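Local coordinates for protein ciona betagamma-crystallin (Ciona intestinalis, PDB 2BV2) that binds two calcium ions and is probably a beta/gamma-crystallin structural component of the neuroectodermal visual system, at residues A[22-25]-A[26-29]; A[47-50]-A[51-55]; A[62-66]-A[67-71]. All coordinates share one frame; numbering follows the deposited sequence.

Contact 1 (A[22-25]-A[26-29]); sequences VSDL and NVHG. With ACT (acetate ion), chain E.
D24 and N26 form an Asx turn that opens the short 3-10 turn in the loop between strands 15-18 and 36-41. This loop belongs to the first Greek key. The carboxylate oxygen D24 OD1 takes two bonds from the same residue. Backbone N26 N reaches it at 3.1 Å, from well above the carboxylate plane. Amide N26 ND2 reaches it at 2.9 Å, on the syn lone pair. The carboxylate and amide planes stand 78° apart. A chi1 of 177° swings the D24 carboxylate away from its own N, to where OD1 meets both nitrogens of N26. The main chain closes the same turn. V27 N bonds to D24 O at 3.1 Å and is nearly straight at hydrogen, 165°. H28 N bonds to L25 O at 3.1 Å, with a more bent geometry. V22 CG1 meets V27 CG2 at 4.2 Å and lies near the plane of the H28 ring, at its edge. An acetate ion, probably from the crystallisation liquor, bonds to S23 N at 2.9 Å and to D24 N at 3.0 Å. L25 is bonded through its backbone to S78, a ligand of the calcium ion about 8 Å from the L25 side chain. The E50 carboxylate lies close to D24 OD1. The two N-H groups of N26 probably offset part of the charge on D24 and ease the repulsion between the two acids.

Contact 2 (A[47-50]-A[51-55]); sequences FDDE and GFSGP. With CA (calcium ion), chain D.
F47 lays one ring face against the backbone of F52. F52 CA sits almost straight above the ring centre, 3.6 Å from the centroid, as a CH-pi contact. The two rings themselves meet as an offset edge-to-face pair. The edge of F52 turns toward the face of F47, with planes at 62° and centroids 6.0 Å apart. F52 CB also touches the ring, 3.9 Å from F47 CE2. At the rim of the F47 ring, G54 O lies in the ring plane. F47, F52 and G54 are spaced as in the beta/gamma-crystallin signature of an aromatic residue, four others, a second aromatic, any residue and glycine. They mark the folded hairpin of the second Greek key.

Backbone bonds tie the base of the hairpin. D48 N bonds to P55 O at 2.8 Å, and D49 N bonds to S53 O at 3.0 Å. Nearer the tip, S53 OG gives its hydrogen to E50 O at 2.7 Å, nearly along the C=O axis. A chi1 of 71° sets this hydroxyl between the backbone N and the carbonyl carbon, where it can reach across the bend. D48 and P55 cross at about a right angle, with OD2 of D48 against CB of P55. That OD2 is also hydrogen-bonded to Y57 OH. G54 has positive phi, and its CA lies 3.4 Å from D49 OD2.

D48 O binds a calcium ion at 2.3 Å, and D32, E76 and S78 supply further ligands. S79 OG holds the hairpin from beside it, bonding to D49 O and F52 N. The hairpin joins strands 44-47 and 56-59, and F47 and F52 both touch K81 of strand 79-82.

Contact 3 (A[62-66]-A[67-71]); sequences GKYPN and PGSWG
A type I turn over N66 to S69 follows strand 62-64, and S69 folds back onto N66 across it. Both donors of S69 use N66 O. The hydroxyl S69 OG gives its hydrogen at 2.6 Å and lies in the carbonyl plane. S69 N comes from above that plane at 3.0 Å. With chi1 at 77°, S69 OG sits between its own backbone N and carbonyl carbon, which brings it over to N66 O. N66 OD1 adds a weak bond to S69 N at 3.1 Å. P67 to S69 have helical backbone angles, and W70 N continues the winding by bonding to P67 O.

Y64 approaches the turn from the strand. Y64 CB lies 3.2 Å from S69 OG, and the edge of its ring faces the backbone of S69, with S69 C in the ring plane. The far end of Y64 forms a tyrosine corner, because its OH bonds to T60 O, four residues earlier. The stretch from L59 to Y64, with G62 inside it, carries the classic pattern for this corner, which is common in Greek key proteins.

W70 turns its six-membered ring toward the strand end. W70 CE3 is 3.9 Å from Y64 CB, which meets the ring at its edge. W70 CE3 is also 3.5 Å from N66 O, at an oblique angle. P67 CA lies over one face of the indole, offset toward the rim. W70 is buried between the two sheets. It touches I37 of strand 36-41 and L59 of strand 56-59, and it packs edge-to-face with Y57.

The contacts come in series along one beta/gamma-crystallin domain. Contact 1 lies in the first Greek key, and contacts 2 and 3 lie in the second. Contacts 1 and 2 have centres about 12 Å apart and touch, with S23 O 2.7 Å from G51 N in a probable hydrogen bond. Contact 3 is on the other side of the chain centre from contact 1, with centres about 20 Å apart. It is about 17 Å from contact 2, between centres. Strand 56-59 links these two: it follows the hairpin of 47-55 and packs on Y64 and W70. The two Greek keys thus meet beside one calcium site at contacts 1 and 2, while the P67 side chain of contact 3 lies about 7 Å from the other calcium.

Contact 1 (A[22-25]-A[26-29])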
# COMPACT_ATOMS: atom_id res chain seq x y z
N VAL A 22 3.30 9.20 -0.01
CA VAL A 22 3.69 9.21 1.40
C VAL A 22 5.02 8.48 1.50
O VAL A 22 5.08 7.28 1.29
CB VAL A 22 2.66 8.49 2.29
CG1 VAL A 22 3.17 8.38 3.71
CG2 VAL A 22 1.32 9.23 2.24
N SER A 23 6.08 9.23 1.83
CA SER A 23 7.44 8.68 1.87
C SER A 23 7.69 7.82 3.10
O SER A 23 8.63 7.02 3.11
CB SER A 23 8.48 9.81 1.82
OG SER A 23 9.77 9.35 2.20
N ASP A 24 6.89 8.00 4.15
CA ASP A 24 7.08 7.26 5.39
C ASP A 24 5.74 6.96 6.04
O ASP A 24 5.16 7.82 6.71
CB ASP A 24 7.97 8.07 6.33
CG ASP A 24 8.16 7.42 7.69
OD1 ASP A 24 7.83 6.23 7.86
OD2 ASP A 24 8.65 8.13 8.60
N LEU A 25 5.25 5.74 5.84
CA LEU A 25 3.93 5.37 6.38
C LEU A 25 3.81 5.48 7.89
O LEU A 25 2.70 5.49 8.39
CB LEU A 25 3.50 3.98 5.91
CG LEU A 25 3.03 3.88 4.45
CD1 LEU A 25 2.83 2.46 4.12
CD2 LEU A 25 1.73 4.65 4.18
N ASN A 26 4.93 5.53 8.60
CA ASN A 26 4.92 5.78 10.06
C ASN A 26 4.18 7.05 10.47
O ASN A 26 3.62 7.13 11.56
CB ASN A 26 6.32 5.86 10.63
CG ASN A 26 6.98 4.51 10.76
OD1 ASN A 26 6.54 3.64 11.52
ND2 ASN A 26 8.09 4.33 10.05
N VAL A 27 4.20 8.06 9.60
CA VAL A 27 3.54 9.33 9.92
C VAL A 27 2.05 9.12 10.17
O VAL A 27 1.43 9.88 10.93
CB VAL A 27 3.75 10.41 8.83
CG1 VAL A 27 5.25 10.66 8.59
CG2 VAL A 27 3.05 10.03 7.54
N HIS A 28 1.49 8.08 9.55
CA HIS A 28 0.08 7.69 9.74
C HIS A 28 -0.09 6.36 10.49
O HIS A 28 -1.19 5.81 10.50
CB HIS A 28 -0.60 7.61 8.38
CG HIS A 28 -0.66 8.93 7.68
ND1 HIS A 28 -0.09 9.16 6.46
CD2 HIS A 28 -1.23 10.10 8.06
CE1 HIS A 28 -0.30 10.42 6.10
NE2 HIS A 28 -0.99 11.01 7.06
N GLY A 29 0.96 5.86 11.12
CA GLY A 29 0.88 4.63 11.91
C GLY A 29 0.62 3.38 11.08
O GLY A 29 0.05 2.40 11.58
C ACT E . 5.38 11.72 4.10
O ACT E . 5.70 11.91 2.89
OXT ACT E . 5.89 10.73 4.69
CH3 ACT E . 4.41 12.60 4.82

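Contact 2 (A[47-50]-A[51-55])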
# COMPACT_ATOMS: atom_id res chain seq x y z
N PHE A 47 6.15 0.47 -1.87
CA PHE A 47 7.54 0.12 -1.61
C PHE A 47 7.71 -0.45 -0.21
O PHE A 47 7.09 0.04 0.72
CB PHE A 47 8.40 1.37 -1.69
CG PHE A 47 8.36 2.07 -3.02
CD1 PHE A 47 9.37 1.86 -3.94
CD2 PHE A 47 7.37 2.99 -3.31
CE1 PHE A 47 9.36 2.51 -5.16
CE2 PHE A 47 7.35 3.65 -4.52
CZ PHE A 47 8.34 3.42 -5.44
N ASP A 48 8.59 -1.44 -0.07
CA ASP A 48 8.92 -2.01 1.24
C ASP A 48 9.91 -1.22 2.11
O ASP A 48 10.01 -1.52 3.31
CB ASP A 48 9.41 -3.45 1.09
CG ASP A 48 8.30 -4.39 0.65
OD1 ASP A 48 7.12 -3.98 0.65
OD2 ASP A 48 8.61 -5.55 0.32
N ASP A 49 10.63 -0.25 1.54
CA ASP A 49 11.40 0.69 2.34
C ASP A 49 10.74 2.06 2.31
O ASP A 49 9.88 2.34 1.45
CB ASP A 49 12.86 0.84 1.86
CG ASP A 49 13.70 -0.42 2.07
OD1 ASP A 49 13.21 -1.39 2.73
OD2 ASP A 49 14.86 -0.42 1.57
N GLU A 50 11.14 2.91 3.25
CA GLU A 50 10.71 4.30 3.28
C GLU A 50 11.39 5.04 2.12
O GLU A 50 12.38 4.57 1.55
CB GLU A 50 11.08 4.96 4.60
CG GLU A 50 10.44 4.31 5.83
CD GLU A 50 10.86 4.99 7.12
OE1 GLU A 50 10.72 4.37 8.21
OE2 GLU A 50 11.33 6.14 7.05
N GLY A 51 10.82 6.17 1.74
CA GLY A 51 11.42 7.01 0.72
C GLY A 51 11.35 6.48 -0.69
O GLY A 51 12.23 6.78 -1.50
N PHE A 52 10.29 5.74 -1.02
CA PHE A 52 10.11 5.25 -2.37
C PHE A 52 11.31 4.44 -2.80
O PHE A 52 11.90 4.68 -3.87
CB PHE A 52 9.88 6.42 -3.34
CG PHE A 52 8.95 7.46 -2.81
CD1 PHE A 52 9.33 8.79 -2.73
CD2 PHE A 52 7.71 7.10 -2.32
CE1 PHE A 52 8.47 9.74 -2.23
CE2 PHE A 52 6.84 8.05 -1.83
CZ PHE A 52 7.22 9.35 -1.77
N SER A 53 11.67 3.47 -1.97
CA SER A 53 12.87 2.69 -2.20
C SER A 53 12.64 1.32 -1.62
O SER A 53 11.61 1.10 -1.00
CB SER A 53 14.08 3.37 -1.57
OG SER A 53 14.03 3.29 -0.15
N GLY A 54 13.59 0.42 -1.80
CA GLY A 54 13.37 -1.00 -1.47
C GLY A 54 12.45 -1.67 -2.50
O GLY A 54 12.01 -1.04 -3.46
N PRO A 55 12.15 -2.96 -2.30
CA PRO A 55 11.26 -3.70 -3.19
C PRO A 55 10.01 -2.88 -3.55
O PRO A 55 9.38 -2.32 -2.66
CB PRO A 55 10.90 -4.92 -2.35
CG PRO A 55 12.11 -5.17 -1.54
CD PRO A 55 12.67 -3.81 -1.21
CA CA D . 8.94 -1.94 5.30

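Contact 3 (A[62-66]-A[67-71])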
# COMPACT_ATOMS: atom_id res chain seq x y z
N GLY A 62 -8.26 -1.65 -8.82
CA GLY A 62 -8.71 -2.99 -8.50
C GLY A 62 -8.42 -3.34 -7.05
O GLY A 62 -7.87 -2.53 -6.30
N LYS A 63 -8.80 -4.56 -6.68
CA LYS A 63 -8.65 -5.05 -5.33
C LYS A 63 -7.53 -6.09 -5.24
O LYS A 63 -7.35 -6.94 -6.12
CB LYS A 63 -9.97 -5.64 -4.84
CG LYS A 63 -11.11 -4.64 -4.82
CD LYS A 63 -12.39 -5.21 -4.19
CE LYS A 63 -13.52 -4.16 -4.13
NZ LYS A 63 -14.85 -4.68 -3.61
N TYR A 64 -6.79 -6.00 -4.15
CA TYR A 64 -5.62 -6.83 -3.87
C TYR A 64 -5.82 -7.40 -2.46
O TYR A 64 -5.44 -6.76 -1.46
CB TYR A 64 -4.36 -5.97 -3.95
CG TYR A 64 -4.09 -5.41 -5.33
CD1 TYR A 64 -4.66 -4.21 -5.74
CD2 TYR A 64 -3.24 -6.07 -6.21
CE1 TYR A 64 -4.40 -3.69 -7.00
CE2 TYR A 64 -2.97 -5.58 -7.46
CZ TYR A 64 -3.55 -4.38 -7.86
OH TYR A 64 -3.27 -3.89 -9.15
N PRO A 65 -6.46 -8.58 -2.37
CA PRO A 65 -6.89 -9.10 -1.07
C PRO A 65 -5.80 -9.65 -0.14
O PRO A 65 -6.08 -9.90 1.03
CB PRO A 65 -7.88 -10.22 -1.45
CG PRO A 65 -7.44 -10.67 -2.78
CD PRO A 65 -6.88 -9.46 -3.48
N ASN A 66 -4.60 -9.86 -0.67
CA ASN A 66 -3.46 -10.28 0.15
C ASN A 66 -2.16 -9.84 -0.53
O ASN A 66 -2.18 -9.45 -1.70
CB ASN A 66 -3.50 -11.78 0.38
CG ASN A 66 -3.67 -12.54 -0.89
OD1 ASN A 66 -2.99 -12.27 -1.86
ND2 ASN A 66 -4.60 -13.50 -0.91
N PRO A 67 -1.03 -9.87 0.21
CA PRO A 67 0.21 -9.36 -0.40
C PRO A 67 0.67 -10.15 -1.66
O PRO A 67 1.21 -9.55 -2.61
CB PRO A 67 1.23 -9.44 0.74
CG PRO A 67 0.41 -9.50 2.00
CD PRO A 67 -0.82 -10.27 1.61
N GLY A 68 0.40 -11.45 -1.69
CA GLY A 68 0.69 -12.25 -2.88
C GLY A 68 0.04 -11.70 -4.14
O GLY A 68 0.60 -11.84 -5.23
N SER A 69 -1.12 -11.05 -3.99
CA SER A 69 -1.82 -10.51 -5.13
C SER A 69 -1.08 -9.34 -5.76
O SER A 69 -1.30 -9.05 -6.93
CB SER A 69 -3.24 -10.11 -4.75
OG SER A 69 -3.22 -8.91 -4.05
N TRP A 70 -0.19 -8.67 -5.03
CA TRP A 70 0.74 -7.70 -5.67
C TRP A 70 2.19 -8.18 -5.80
O TRP A 70 3.05 -7.44 -6.27
CB TRP A 70 0.67 -6.32 -5.00
CG TRP A 70 1.19 -6.20 -3.59
CD1 TRP A 70 2.50 -6.06 -3.20
CD2 TRP A 70 0.40 -6.16 -2.39
NE1 TRP A 70 2.56 -5.94 -1.82
CE2 TRP A 70 1.30 -5.99 -1.31
CE3 TRP A 70 -0.97 -6.23 -2.13
CZ2 TRP A 70 0.86 -5.93 0.02
CZ3 TRP A 70 -1.40 -6.17 -0.82
CH2 TRP A 70 -0.50 -6.02 0.24
N GLY A 71 2.43 -9.43 -5.44
CA GLY A 71 3.75 -10.06 -5.53
C GLY A 71 4.66 -9.72 -4.36
O GLY A 71 5.88 -9.89 -4.44